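Local coordinates for cell surface protein (Faecalibacterium prausnitzii A2-165, PDB 4GT6) that is of unknown function but, as a leucine-rich repeat protein of the bacterial cell surface, probably binds other proteins outside the cell, at residues F247-G252 and K271-V276; A254-H259 and T281-N286; S275-G280 and S296-E301; Q291-S296 and K314-P319. All blocks are in the same frame, centred on the assembly; numbering follows the deposited sequence. Where two conformers were deposited one is given.

Interaction 1. Residues F247-G252 and K271-V276; sequences FKIPNG and KMPDSV. With EDO (1,2-ethanediol), chain I.
Successive turns of the BspA-type leucine-rich repeat solenoid meet here, Lys-248 pairing with Lys-271 in a parallel bridge at the end of two short strands. Around that bridge Lys-271 N gives its hydrogen to Phe-247 O at 3.0 Å, and Ile-249 N gives its own to Lys-271 O at 2.8 Å. Past the strands the segments stay together through side chains. Ile-249 crosses the ring of Pro-273 at roughly a right angle, its CB 3.7 Å from Pro-273 CD. With CG1 lying anti to the carbonyl carbon (chi1 -66°), Ile-249 runs alongside Met-272, a selenomethionine, and CD1 comes 4.1 Å from Met-272 CG. A type I turn, Pro-273 to Val-276, then presents Ser-275 to segment 247-252. Its OG takes a hydrogen from Gly-252 N at 3.0 Å and is also bonded to Val-253 O, holding the backbone on both sides of the 252-253 peptide. With alanine in place of Ser-275, Gly-252 N and Val-253 O would probably lose their shared partner, and the backbone at 252-253 would be held less firmly. A water that donates to Asn-251 OD1 at 2.6 Å also accepts, weakly, from Ser-275 N and so bridges the segments. Lys-271 forms a salt bridge with Glu-294 on the neighbouring strand of the same sheet, 292-294, while Ile-249 and Met-272 pack against Ile-256 of strand 253-256 and Phe-247 meets Tyr-238 and Leu-235.

Interaction 2. Residues A254-H259 and T281-N286; sequences ARIETH and TGAFMN. With EDO (1,2-ethanediol), chain B; EDO (1,2-ethanediol), chain L.
Hydrogen bonds to one carbonyl join the two segments: Thr-281 O accepts from Thr-258 OG1 at 2.6 Å and from His-259 N at 3.0 Å. The hydroxyl gets there because Thr-258 holds OG1 anti to its own N (chi1 -178°). That same OG1 accepts from an ethanediol, probably from the crystallisation liquor, and His-259 ND1 is hydrogen-bonded to Asn-199 of an earlier turn.

At the aromatic ring of His-259, Thr-281 O sits over the centre, while Met-285 SE lies at the edge, in the ring plane, 3.7 Å from His-259 NE2. Apolar contacts fill the inner side: Ile-256 sends CG2 to within 4.0 Å of Ala-283 CB, and its CD1 reaches the edge of the Phe-284 ring, 4.2 Å from CZ.

Among the charges, Arg-255 grips Glu-257 side-on: NE bonds OE1 of Glu-257 at 2.7 Å and NH2 bonds OE2 at 2.8 Å. Thr-258 N also donates to OE2, from the same face of the carboxylate. A second ethanediol, of the same likely origin, bridges the guanidinium to Thr-281 N. A leucine in place of Arg-255 would probably leave the Glu-257 carboxylate without its countercharge and looser beside Thr-258 N.

The chemistry divides: a greasy interior, and a polar outer layer where a salt bridge within 254-259 steadies the carboxylate that holds Thr-258 N, in the same threonine whose OG1 bonds Thr-281 O.

Interaction 3. Residues S275-G280 and S296-E301; sequences SVVSIG and SSRITE. With NA (sodium ion), chain R.
Ser-296 OG makes two hydrogen bonds: it donates to Val-276 O at 2.7 Å, in the carbonyl plane, and accepts from Arg-298 N at 3.0 Å in an ST turn. This joins neighbouring turns of the leucine-rich repeat solenoid where the chain leaves one strand for the next. The hydroxyl lies anti to the backbone N of Ser-296 (chi1 162°), which aims it at Val-276 O in segment 275-280.

Beneath it Ile-299 fills the interior: its CG2 lies beside CG1 of Val-276 at 3.9 Å, and its CD1 meets CD1 of Ile-279 at 3.7 Å as the two side chains cross. On the outside, Val-277 puts CG1 over the centre of one face of the Arg-298 guanidinium, 3.6 Å from CZ.

Waters stand in for direct backbone bonds elsewhere. Val-277 O accepts from two waters, one of which accepts from Thr-300 N while the other also donates to Arg-298 O; a third joins Ile-279 N to Glu-301 O.

A sodium ion beside the contact is held by backbone carbonyls of Ser-297 and Glu-320 and by four waters, two of which donate to Ile-299 O; Ser-297 O lies 2.4 Å from the metal.

Interaction 4. Residues Q291-S296 and K314-P319; sequences QDIEFS and KSIDIP
Phe-295 carries its ring anti to the carbonyl carbon (chi1 -69°), and Ile-316 swings CG1 anti to its own N (chi1 -169°), so that Ile-316 CD1 meets the rim of the ring, 3.6 Å from Phe-295 CZ. The two side chains cross at about a right angle, with the aliphatic branch near the ring plane. Pro-319 instead comes over a face in a CH-pi contact, its CD 4.1 Å from the centroid of the Phe-295 ring. Ile-293 CG2 lies over the opposite face, above the ring centre, and its CD1 completes a small apolar cluster by touching Ile-316 CD1 at 3.7 Å.

The backbones run in the same direction, 4° apart, but sit too far apart to pair directly. Waters bridge them: one donates to Gln-291 O and accepts from Lys-314 N, both at 2.7 Å, and another donates to Ile-293 O while accepting from Asp-317 N at 3.1 Å. Asp-317 and Ser-315 turn their polar ends to Arg-338 of strand 338-341, the neighbour in their sheet.

Strands 292-294 and 315-317 are thus facing edges of two parallel sheets, set edge to edge along a leucine-rich repeat solenoid and joined by hydrophobic side chains and water.

Overall arrangement
All four contacts join successive turns of the second BspA-type repeat region, with centres 10 to 15 Å apart. Along the chain the segments of interactions 1 and 2, 2 and 3, and 3 and 4 alternate, while interaction 1 closes before interaction 4 opens. Interaction 1 lies on the parallel sheet of strands 246-248, 269-271 and 292-294, and interaction 4 spans from it to the next sheet, at strand 315-317; interactions 2 and 3 reach the sheet holding strands 253-256 and 278-279. Interactions 1 and 3 share Ser-275 and Val-276, 3 and 4 share Ser-296, and 2 and 4 do not touch. In this part of the solenoid the turns thus form an extended surface, probably suited to protein binding.

Interaction 1. Residues F247-G252 and K271-V276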
loop_
_atom_site.group_PDB
_atom_site.type_symbol
_atom_site.label_atom_id
_atom_site.label_comp_id
_atom_site.label_asym_id
_atom_site.label_seq_id
_atom_site.Cartn_x
_atom_site.Cartn_y
_atom_site.Cartn_z
ATOM N N PHE A 247 14.376 -19.709 6.526
ATOM C CA PHE A 247 13.265 -20.014 5.626
ATOM C C PHE A 247 13.830 -20.522 4.320
ATOM O O PHE A 247 14.808 -19.978 3.831
ATOM C CB PHE A 247 12.330 -18.805 5.397
ATOM C CG PHE A 247 11.145 -19.144 4.503
ATOM C CD1 PHE A 247 10.154 -20.030 4.934
ATOM C CD2 PHE A 247 11.033 -18.597 3.225
ATOM C CE1 PHE A 247 9.071 -20.358 4.104
ATOM C CE2 PHE A 247 9.923 -18.886 2.414
ATOM C CZ PHE A 247 8.963 -19.783 2.848
ATOM N N LYS A 248 13.252 -21.593 3.785
ATOM C CA LYS A 248 13.624 -22.112 2.477
ATOM C C LYS A 248 12.437 -21.873 1.557
ATOM O O LYS A 248 11.341 -22.403 1.788
ATOM C CB LYS A 248 14.010 -23.611 2.512
ATOM C CG LYS A 248 14.408 -24.152 1.124
ATOM C CD LYS A 248 14.864 -25.627 1.169
ATOM C CE LYS A 248 13.718 -26.642 1.266
ATOM N NZ LYS A 248 14.236 -27.991 1.689
ATOM N N ILE A 249 12.649 -21.076 0.518
ATOM C CA ILE A 249 11.581 -20.801 -0.456
ATOM C C ILE A 249 11.293 -22.125 -1.206
ATOM O O ILE A 249 12.224 -22.764 -1.696
ATOM C CB ILE A 249 11.991 -19.652 -1.406
ATOM C CG1 ILE A 249 12.125 -18.324 -0.607
ATOM C CG2 ILE A 249 10.978 -19.516 -2.570
ATOM C CD1 ILE A 249 12.872 -17.204 -1.375
ATOM N N PRO A 250 10.019 -22.556 -1.303
ATOM C CA PRO A 250 9.745 -23.856 -1.941
ATOM C C PRO A 250 10.098 -23.918 -3.412
ATOM O O PRO A 250 9.932 -22.947 -4.165
ATOM C CB PRO A 250 8.232 -24.037 -1.791
ATOM C CG PRO A 250 7.826 -23.118 -0.681
ATOM C CD PRO A 250 8.802 -21.971 -0.697
ATOM N N ASN A 251 10.543 -25.100 -3.817
ATOM C CA ASN A 251 10.721 -25.426 -5.224
ATOM C C ASN A 251 9.337 -25.239 -5.900
ATOM O O ASN A 251 8.320 -25.612 -5.312
ATOM C CB ASN A 251 11.202 -26.873 -5.353
ATOM C CG ASN A 251 11.371 -27.333 -6.767
ATOM O OD1 ASN A 251 11.750 -26.555 -7.639
ATOM N ND2 ASN A 251 11.103 -28.617 -7.022
ATOM N N GLY A 252 9.308 -24.617 -7.069
ATOM C CA GLY A 252 8.048 -24.323 -7.752
ATOM C C GLY A 252 7.719 -22.839 -7.713
ATOM O O GLY A 252 6.793 -22.388 -8.398
ATOM N N LYS A 271 16.979 -19.371 1.780
ATOM C CA LYS A 271 17.458 -20.240 0.710
ATOM C C LYS A 271 16.472 -20.181 -0.444
ATOM O O LYS A 271 15.264 -20.265 -0.226
ATOM C CB LYS A 271 17.685 -21.677 1.205
ATOM C CG LYS A 271 18.882 -21.742 2.146
ATOM C CD LYS A 271 19.150 -23.105 2.754
ATOM C CE LYS A 271 20.265 -23.034 3.774
ATOM N NZ LYS A 271 21.530 -22.491 3.201
HETATM N N MSE A 272 16.985 -19.954 -1.660
HETATM C CA MSE A 272 16.164 -19.861 -2.879
HETATM C C MSE A 272 16.320 -21.120 -3.701
HETATM O O MSE A 272 17.461 -21.513 -3.928
HETATM C CB MSE A 272 16.609 -18.687 -3.789
HETATM C CG MSE A 272 16.498 -17.361 -3.199
HETATM SE SE MSE A 272 17.026 -16.141 -4.603
HETATM C CE MSE A 272 17.648 -14.830 -3.318
ATOM N N PRO A 273 15.220 -21.685 -4.257
ATOM C CA PRO A 273 15.365 -22.803 -5.188
ATOM C C PRO A 273 15.807 -22.275 -6.554
ATOM O O PRO A 273 15.578 -21.079 -6.854
ATOM C CB PRO A 273 13.936 -23.380 -5.248
ATOM C CG PRO A 273 13.059 -22.171 -5.110
ATOM C CD PRO A 273 13.806 -21.257 -4.137
ATOM N N ASP A 274 16.327 -23.168 -7.421
ATOM C CA ASP A 274 16.753 -22.751 -8.759
ATOM C C ASP A 274 15.554 -22.443 -9.677
ATOM O O ASP A 274 15.749 -21.851 -10.742
ATOM C CB ASP A 274 17.690 -23.781 -9.395
ATOM C CG ASP A 274 19.027 -23.911 -8.671
ATOM O OD1 ASP A 274 19.458 -22.926 -8.021
ATOM O OD2 ASP A 274 19.646 -24.987 -8.767
ATOM N N SER A 275 14.311 -22.754 -9.227
ATOM C CA SER A 275 13.108 -22.385 -9.993
ATOM C C SER A 275 12.903 -20.859 -9.956
ATOM O O SER A 275 12.213 -20.328 -10.822
ATOM C CB SER A 275 11.864 -23.121 -9.480
ATOM O OG SER A 275 11.585 -22.877 -8.110
ATOM N N VAL A 276 13.516 -20.141 -8.979
ATOM C CA VAL A 276 13.391 -18.669 -8.902
ATOM C C VAL A 276 14.212 -18.055 -10.042
ATOM O O VAL A 276 15.436 -18.266 -10.113
ATOM C CB VAL A 276 13.798 -18.079 -7.523
ATOM C CG1 VAL A 276 13.869 -16.536 -7.571
ATOM C CG2 VAL A 276 12.823 -18.519 -6.430
HETATM C C1 EDO I . 20.486 -22.993 -4.617
HETATM O O1 EDO I . 19.250 -23.130 -5.301
HETATM C C2 EDO I . 21.650 -23.553 -5.483
HETATM O O2 EDO I . 21.811 -22.768 -6.657
HETATM O O HOH W 1 14.145 -25.710 -8.246
#

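Interaction 2. Residues A254-H259 and T281-N286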
loop_
_atom_site.group_PDB
_atom_site.type_symbol
_atom_site.label_atom_id
_atom_site.label_comp_id
_atom_site.label_asym_id
_atom_site.label_seq_id
_atom_site.Cartn_x
_atom_site.Cartn_y
_atom_site.Cartn_z
ATOM N N ALA A 254 8.672 -19.237 -8.872
ATOM C CA ALA A 254 9.410 -18.696 -10.022
ATOM C C ALA A 254 9.904 -17.278 -9.790
ATOM O O ALA A 254 10.797 -16.807 -10.500
ATOM C CB ALA A 254 8.514 -18.717 -11.248
ATOM N N ARG A 255 9.320 -16.589 -8.811
ATOM C CA ARG A 255 9.637 -15.181 -8.575
ATOM C C ARG A 255 9.454 -14.808 -7.118
ATOM O O ARG A 255 8.517 -15.274 -6.471
ATOM C CB ARG A 255 8.687 -14.317 -9.459
ATOM C CG ARG A 255 8.687 -12.795 -9.119
ATOM C CD ARG A 255 8.316 -11.915 -10.290
ATOM N NE ARG A 255 8.286 -10.490 -9.923
ATOM C CZ ARG A 255 9.264 -9.615 -10.151
ATOM N NH1 ARG A 255 10.399 -10.006 -10.717
ATOM N NH2 ARG A 255 9.116 -8.340 -9.808
ATOM N N ILE A 256 10.345 -13.946 -6.615
ATOM C CA ILE A 256 10.200 -13.304 -5.313
ATOM C C ILE A 256 9.733 -11.907 -5.685
ATOM O O ILE A 256 10.506 -11.155 -6.293
ATOM C CB ILE A 256 11.485 -13.302 -4.435
ATOM C CG1 ILE A 256 12.001 -14.722 -4.171
ATOM C CG2 ILE A 256 11.197 -12.566 -3.109
ATOM C CD1 ILE A 256 13.513 -14.751 -3.790
ATOM N N GLU A 257 8.464 -11.574 -5.392
ATOM C CA GLU A 257 7.894 -10.305 -5.813
ATOM C C GLU A 257 8.489 -9.121 -4.988
ATOM O O GLU A 257 9.152 -9.324 -3.963
ATOM C CB GLU A 257 6.350 -10.367 -5.772
ATOM C CG GLU A 257 5.620 -9.275 -6.553
ATOM C CD GLU A 257 6.178 -8.993 -7.936
ATOM O OE1 GLU A 257 5.911 -9.805 -8.851
ATOM O OE2 GLU A 257 6.968 -8.030 -8.079
ATOM N N THR A 258 8.324 -7.904 -5.504
ATOM C CA THR A 258 8.857 -6.689 -4.891
ATOM C C THR A 258 8.427 -6.599 -3.420
ATOM O O THR A 258 7.272 -6.878 -3.089
ATOM C CB THR A 258 8.469 -5.438 -5.712
ATOM O OG1 THR A 258 9.051 -4.272 -5.115
ATOM C CG2 THR A 258 6.965 -5.240 -5.841
ATOM N N HIS A 259 9.387 -6.263 -2.535
ATOM C CA HIS A 259 9.197 -6.097 -1.080
ATOM C C HIS A 259 8.558 -7.333 -0.394
ATOM O O HIS A 259 7.971 -7.187 0.682
ATOM C CB HIS A 259 8.363 -4.807 -0.821
ATOM C CG HIS A 259 9.036 -3.580 -1.366
ATOM N ND1 HIS A 259 8.543 -2.909 -2.477
ATOM C CD2 HIS A 259 10.177 -2.973 -0.965
ATOM C CE1 HIS A 259 9.395 -1.917 -2.710
ATOM N NE2 HIS A 259 10.381 -1.901 -1.811
ATOM N N THR A 281 12.162 -5.481 -6.834
ATOM C CA THR A 281 12.760 -4.346 -6.115
ATOM C C THR A 281 12.536 -4.470 -4.599
ATOM O O THR A 281 11.425 -4.792 -4.159
ATOM C CB THR A 281 12.122 -3.030 -6.615
ATOM O OG1 THR A 281 12.438 -2.875 -7.999
ATOM C CG2 THR A 281 12.614 -1.789 -5.817
ATOM N N GLY A 282 13.601 -4.240 -3.832
ATOM C CA GLY A 282 13.570 -4.210 -2.371
ATOM C C GLY A 282 13.017 -5.466 -1.725
ATOM O O GLY A 282 12.463 -5.401 -0.626
ATOM N N ALA A 283 13.208 -6.620 -2.367
ATOM C CA ALA A 283 12.661 -7.872 -1.850
ATOM C C ALA A 283 13.074 -8.148 -0.408
ATOM O O ALA A 283 12.244 -8.612 0.343
ATOM C CB ALA A 283 13.059 -9.030 -2.732
ATOM N N PHE A 284 14.325 -7.856 -0.012
ATOM C CA PHE A 284 14.808 -8.130 1.354
ATOM C C PHE A 284 15.263 -6.849 2.042
ATOM O O PHE A 284 16.073 -6.897 2.970
ATOM C CB PHE A 284 15.974 -9.142 1.313
ATOM C CG PHE A 284 15.570 -10.496 0.784
ATOM C CD1 PHE A 284 15.077 -11.474 1.640
ATOM C CD2 PHE A 284 15.679 -10.792 -0.568
ATOM C CE1 PHE A 284 14.706 -12.729 1.147
ATOM C CE2 PHE A 284 15.287 -12.037 -1.063
ATOM C CZ PHE A 284 14.796 -12.996 -0.203
HETATM N N MSE A 285 14.698 -5.718 1.660
HETATM C CA MSE A 285 15.171 -4.480 2.249
HETATM C C MSE A 285 14.789 -4.328 3.740
HETATM O O MSE A 285 13.736 -4.790 4.179
HETATM C CB MSE A 285 14.780 -3.264 1.421
HETATM C CG MSE A 285 13.366 -2.835 1.501
HETATM SE SE MSE A 285 13.230 -1.135 0.488
HETATM C CE MSE A 285 14.490 0.009 1.385
ATOM N N ASN A 286 15.720 -3.757 4.518
ATOM C CA ASN A 286 15.582 -3.515 5.957
ATOM C C ASN A 286 15.322 -4.813 6.747
ATOM O O ASN A 286 14.479 -4.822 7.645
ATOM C CB ASN A 286 14.486 -2.472 6.225
ATOM C CG ASN A 286 14.832 -1.137 5.622
ATOM O OD1 ASN A 286 15.965 -0.673 5.714
ATOM N ND2 ASN A 286 13.884 -0.514 4.957
HETATM C C1 EDO B . 11.311 -5.215 -10.509
HETATM O O1 EDO B . 10.473 -5.408 -9.363
HETATM C C2 EDO B . 12.319 -6.380 -10.676
HETATM O O2 EDO B . 11.759 -7.425 -11.455
HETATM C C1 EDO L . 8.003 -1.118 -7.169
HETATM O O1 EDO L . 8.244 -1.941 -6.040
HETATM C C2 EDO L . 8.060 -1.895 -8.497
HETATM O O2 EDO L . 6.883 -2.652 -8.641
#

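Interaction 3. Residues S275-G280 and S296-E301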
loop_
_atom_site.group_PDB
_atom_site.type_symbol
_atom_site.label_atom_id
_atom_site.label_comp_id
_atom_site.label_asym_id
_atom_site.label_seq_id
_atom_site.Cartn_x
_atom_site.Cartn_y
_atom_site.Cartn_z
ATOM N N SER A 275 14.311 -22.754 -9.227
ATOM C CA SER A 275 13.108 -22.385 -9.993
ATOM C C SER A 275 12.903 -20.859 -9.956
ATOM O O SER A 275 12.213 -20.328 -10.822
ATOM C CB SER A 275 11.864 -23.121 -9.480
ATOM O OG SER A 275 11.585 -22.877 -8.110
ATOM N N VAL A 276 13.516 -20.141 -8.979
ATOM C CA VAL A 276 13.391 -18.669 -8.902
ATOM C C VAL A 276 14.212 -18.055 -10.042
ATOM O O VAL A 276 15.436 -18.266 -10.113
ATOM C CB VAL A 276 13.798 -18.079 -7.523
ATOM C CG1 VAL A 276 13.869 -16.536 -7.571
ATOM C CG2 VAL A 276 12.823 -18.519 -6.430
ATOM N N VAL A 277 13.541 -17.326 -10.930
ATOM C CA VAL A 277 14.223 -16.713 -12.083
ATOM C C VAL A 277 14.321 -15.189 -11.938
ATOM O O VAL A 277 15.054 -14.558 -12.703
ATOM C CB VAL A 277 13.619 -17.111 -13.452
ATOM C CG1 VAL A 277 13.703 -18.621 -13.667
ATOM C CG2 VAL A 277 12.188 -16.599 -13.629
ATOM N N SER A 278 13.558 -14.585 -11.014
ATOM C CA SER A 278 13.629 -13.128 -10.822
ATOM C C SER A 278 13.249 -12.730 -9.402
ATOM O O SER A 278 12.504 -13.429 -8.729
ATOM C CB SER A 278 12.748 -12.375 -11.823
ATOM O OG SER A 278 11.371 -12.635 -11.622
ATOM N N ILE A 279 13.790 -11.598 -8.970
ATOM C CA ILE A 279 13.568 -10.978 -7.655
ATOM C C ILE A 279 13.117 -9.549 -7.891
ATOM O O ILE A 279 13.748 -8.844 -8.687
ATOM C CB ILE A 279 14.859 -11.008 -6.799
ATOM C CG1 ILE A 279 15.433 -12.435 -6.663
ATOM C CG2 ILE A 279 14.607 -10.410 -5.420
ATOM C CD1 ILE A 279 16.869 -12.463 -6.082
ATOM N N GLY A 280 12.075 -9.118 -7.178
ATOM C CA GLY A 280 11.558 -7.766 -7.305
ATOM C C GLY A 280 12.339 -6.751 -6.494
ATOM O O GLY A 280 13.043 -7.097 -5.540
ATOM N N SER A 296 19.406 -18.560 -6.065
ATOM C CA SER A 296 19.052 -19.403 -7.183
ATOM C C SER A 296 20.148 -19.275 -8.258
ATOM O O SER A 296 20.651 -18.158 -8.476
ATOM C CB SER A 296 17.728 -18.927 -7.765
ATOM O OG SER A 296 17.585 -19.464 -9.071
ATOM N N SER A 297 20.442 -20.370 -8.985
ATOM C CA SER A 297 21.424 -20.330 -10.079
ATOM C C SER A 297 20.827 -19.687 -11.354
ATOM O O SER A 297 21.544 -19.539 -12.343
ATOM C CB SER A 297 21.905 -21.749 -10.401
ATOM O OG SER A 297 20.834 -22.500 -10.956
ATOM N N ARG A 298 19.509 -19.351 -11.354
ATOM C CA ARG A 298 18.848 -18.844 -12.566
ATOM C C ARG A 298 18.491 -17.348 -12.515
ATOM O O ARG A 298 17.971 -16.808 -13.497
ATOM C CB ARG A 298 17.610 -19.697 -12.903
ATOM C CG ARG A 298 18.039 -21.112 -13.370
ATOM C CD ARG A 298 16.885 -22.043 -13.693
ATOM N NE ARG A 298 16.109 -21.615 -14.856
ATOM C CZ ARG A 298 14.789 -21.743 -14.967
ATOM N NH1 ARG A 298 14.079 -22.256 -13.969
ATOM N NH2 ARG A 298 14.167 -21.333 -16.065
ATOM N N ILE A 299 18.837 -16.657 -11.433
ATOM C CA ILE A 299 18.611 -15.209 -11.414
ATOM C C ILE A 299 19.764 -14.538 -12.160
ATOM O O ILE A 299 20.881 -15.056 -12.121
ATOM C CB ILE A 299 18.408 -14.650 -9.989
ATOM C CG1 ILE A 299 19.590 -15.006 -9.071
ATOM C CG2 ILE A 299 17.062 -15.161 -9.411
ATOM C CD1 ILE A 299 19.700 -14.063 -7.810
ATOM N N THR A 300 19.501 -13.395 -12.834
ATOM C CA THR A 300 20.540 -12.708 -13.615
ATOM C C THR A 300 20.675 -11.237 -13.211
ATOM O O THR A 300 21.477 -10.516 -13.816
ATOM C CB THR A 300 20.265 -12.833 -15.135
ATOM O OG1 THR A 300 19.043 -12.150 -15.428
ATOM C CG2 THR A 300 20.179 -14.280 -15.613
ATOM N N GLU A 301 19.917 -10.797 -12.183
ATOM C CA GLU A 301 19.972 -9.412 -11.725
ATOM C C GLU A 301 19.724 -9.320 -10.234
ATOM O O GLU A 301 18.927 -10.094 -9.698
ATOM C CB GLU A 301 18.890 -8.622 -12.489
ATOM C CG GLU A 301 18.616 -7.193 -12.055
ATOM C CD GLU A 301 17.392 -6.640 -12.759
ATOM O OE1 GLU A 301 17.466 -6.439 -13.993
ATOM O OE2 GLU A 301 16.343 -6.468 -12.094
HETATM NA NA NA R . 23.516 -18.203 -12.251
HETATM O O HOH W 2 10.906 -21.171 -12.989
HETATM O O HOH W 3 16.779 -12.390 -12.716
HETATM O O HOH W 4 16.533 -15.127 -14.971
HETATM O O HOH W 5 16.354 -10.893 -10.463
HETATM O O HOH W 6 14.932 -8.618 -11.236
HETATM O O HOH W 7 22.264 -16.904 -10.565
HETATM O O HOH W 8 22.344 -16.786 -13.854
HETATM O O HOH W 9 24.482 -19.495 -14.097
HETATM O O HOH W 10 24.801 -19.534 -10.686
#

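Interaction 4. Residues Q291-S296 and K314-P319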
loop_
_atom_site.group_PDB
_atom_site.type_symbol
_atom_site.label_atom_id
_atom_site.label_comp_id
_atom_site.label_asym_id
_atom_site.label_seq_id
_atom_site.Cartn_x
_atom_site.Cartn_y
_atom_site.Cartn_z
ATOM N N GLN A 291 21.644 -12.721 7.667
ATOM C CA GLN A 291 23.084 -12.966 7.584
ATOM C C GLN A 291 23.475 -13.913 6.461
ATOM O O GLN A 291 24.594 -13.805 5.957
ATOM C CB GLN A 291 23.603 -13.536 8.905
ATOM C CG GLN A 291 23.770 -12.496 9.997
ATOM C CD GLN A 291 24.538 -13.065 11.163
ATOM O OE1 GLN A 291 23.960 -13.469 12.178
ATOM N NE2 GLN A 291 25.856 -13.131 11.032
ATOM N N ASP A 292 22.606 -14.877 6.114
ATOM C CA ASP A 292 22.956 -15.857 5.081
ATOM C C ASP A 292 21.915 -15.922 3.995
ATOM O O ASP A 292 20.718 -15.992 4.279
ATOM C CB ASP A 292 23.111 -17.249 5.721
ATOM C CG ASP A 292 24.229 -17.323 6.744
ATOM O OD1 ASP A 292 25.391 -17.079 6.368
ATOM O OD2 ASP A 292 23.944 -17.654 7.909
ATOM N N ILE A 293 22.374 -15.843 2.749
ATOM C CA ILE A 293 21.515 -15.913 1.570
ATOM C C ILE A 293 22.104 -16.931 0.600
ATOM O O ILE A 293 23.271 -16.805 0.234
ATOM C CB ILE A 293 21.351 -14.521 0.874
ATOM C CG1 ILE A 293 20.749 -13.477 1.823
ATOM C CG2 ILE A 293 20.483 -14.647 -0.416
ATOM C CD1 ILE A 293 21.584 -12.278 1.955
ATOM N N GLU A 294 21.306 -17.935 0.205
ATOM C CA GLU A 294 21.665 -18.923 -0.812
ATOM C C GLU A 294 20.811 -18.578 -2.027
ATOM O O GLU A 294 19.582 -18.640 -1.965
ATOM C CB GLU A 294 21.423 -20.349 -0.303
ATOM C CG GLU A 294 21.870 -21.440 -1.267
ATOM C CD GLU A 294 21.847 -22.853 -0.714
ATOM O OE1 GLU A 294 22.063 -23.027 0.508
ATOM O OE2 GLU A 294 21.643 -23.793 -1.517
ATOM N N PHE A 295 21.458 -18.135 -3.100
ATOM C CA PHE A 295 20.781 -17.689 -4.295
ATOM C C PHE A 295 20.433 -18.803 -5.239
ATOM O O PHE A 295 21.146 -19.796 -5.312
ATOM C CB PHE A 295 21.702 -16.720 -5.063
ATOM C CG PHE A 295 21.923 -15.396 -4.376
ATOM C CD1 PHE A 295 20.992 -14.370 -4.497
ATOM C CD2 PHE A 295 23.062 -15.177 -3.605
ATOM C CE1 PHE A 295 21.195 -13.140 -3.856
ATOM C CE2 PHE A 295 23.278 -13.938 -2.987
ATOM C CZ PHE A 295 22.351 -12.925 -3.128
ATOM N N SER A 296 19.406 -18.560 -6.065
ATOM C CA SER A 296 19.052 -19.403 -7.183
ATOM C C SER A 296 20.148 -19.275 -8.258
ATOM O O SER A 296 20.651 -18.158 -8.476
ATOM C CB SER A 296 17.728 -18.927 -7.765
ATOM O OG SER A 296 17.585 -19.464 -9.071
ATOM N N LYS A 314 27.324 -9.819 6.670
ATOM C CA LYS A 314 28.792 -9.669 6.780
ATOM C C LYS A 314 29.544 -10.117 5.518
ATOM O O LYS A 314 30.598 -9.568 5.198
ATOM C CB LYS A 314 29.326 -10.480 7.970
ATOM C CG LYS A 314 29.212 -9.761 9.310
ATOM C CD LYS A 314 29.919 -10.524 10.435
ATOM C CE LYS A 314 31.422 -10.327 10.452
ATOM N NZ LYS A 314 32.090 -11.207 11.447
ATOM N N SER A 315 29.045 -11.176 4.868
ATOM C CA SER A 315 29.658 -11.780 3.692
ATOM C C SER A 315 28.569 -12.224 2.736
ATOM O O SER A 315 27.513 -12.694 3.183
ATOM C CB SER A 315 30.518 -12.970 4.111
ATOM O OG SER A 315 31.140 -13.597 3.003
ATOM N N ILE A 316 28.789 -12.034 1.433
ATOM C CA ILE A 316 27.810 -12.449 0.429
ATOM C C ILE A 316 28.551 -12.854 -0.853
ATOM O O ILE A 316 29.527 -12.210 -1.244
ATOM C CB ILE A 316 26.687 -11.387 0.193
ATOM C CG1 ILE A 316 25.524 -11.955 -0.669
ATOM C CG2 ILE A 316 27.217 -10.059 -0.348
ATOM C CD1 ILE A 316 24.213 -11.254 -0.505
ATOM N N ASP A 317 28.099 -13.952 -1.469
ATOM C CA ASP A 317 28.660 -14.480 -2.707
ATOM C C ASP A 317 27.625 -14.293 -3.805
ATOM O O ASP A 317 26.570 -14.924 -3.764
ATOM C CB ASP A 317 29.045 -15.954 -2.538
ATOM C CG ASP A 317 30.238 -16.131 -1.620
ATOM O OD1 ASP A 317 30.041 -16.153 -0.387
ATOM O OD2 ASP A 317 31.369 -16.178 -2.127
ATOM N N ILE A 318 27.890 -13.373 -4.733
ATOM C CA ILE A 318 26.963 -13.084 -5.836
ATOM C C ILE A 318 27.144 -14.214 -6.868
ATOM O O ILE A 318 28.288 -14.477 -7.263
ATOM C CB ILE A 318 27.198 -11.664 -6.426
ATOM C CG1 ILE A 318 27.058 -10.517 -5.370
ATOM C CG2 ILE A 318 26.376 -11.408 -7.676
ATOM C CD1 ILE A 318 25.895 -10.579 -4.429
ATOM N N PRO A 319 26.057 -14.921 -7.271
ATOM C CA PRO A 319 26.233 -16.067 -8.173
ATOM C C PRO A 319 26.666 -15.686 -9.586
ATOM O O PRO A 319 26.284 -14.634 -10.097
ATOM C CB PRO A 319 24.839 -16.728 -8.195
ATOM C CG PRO A 319 23.896 -15.652 -7.855
ATOM C CD PRO A 319 24.640 -14.752 -6.882
HETATM O O HOH W 11 26.858 -12.526 6.682
HETATM O O HOH W 12 25.929 -15.667 -0.175
#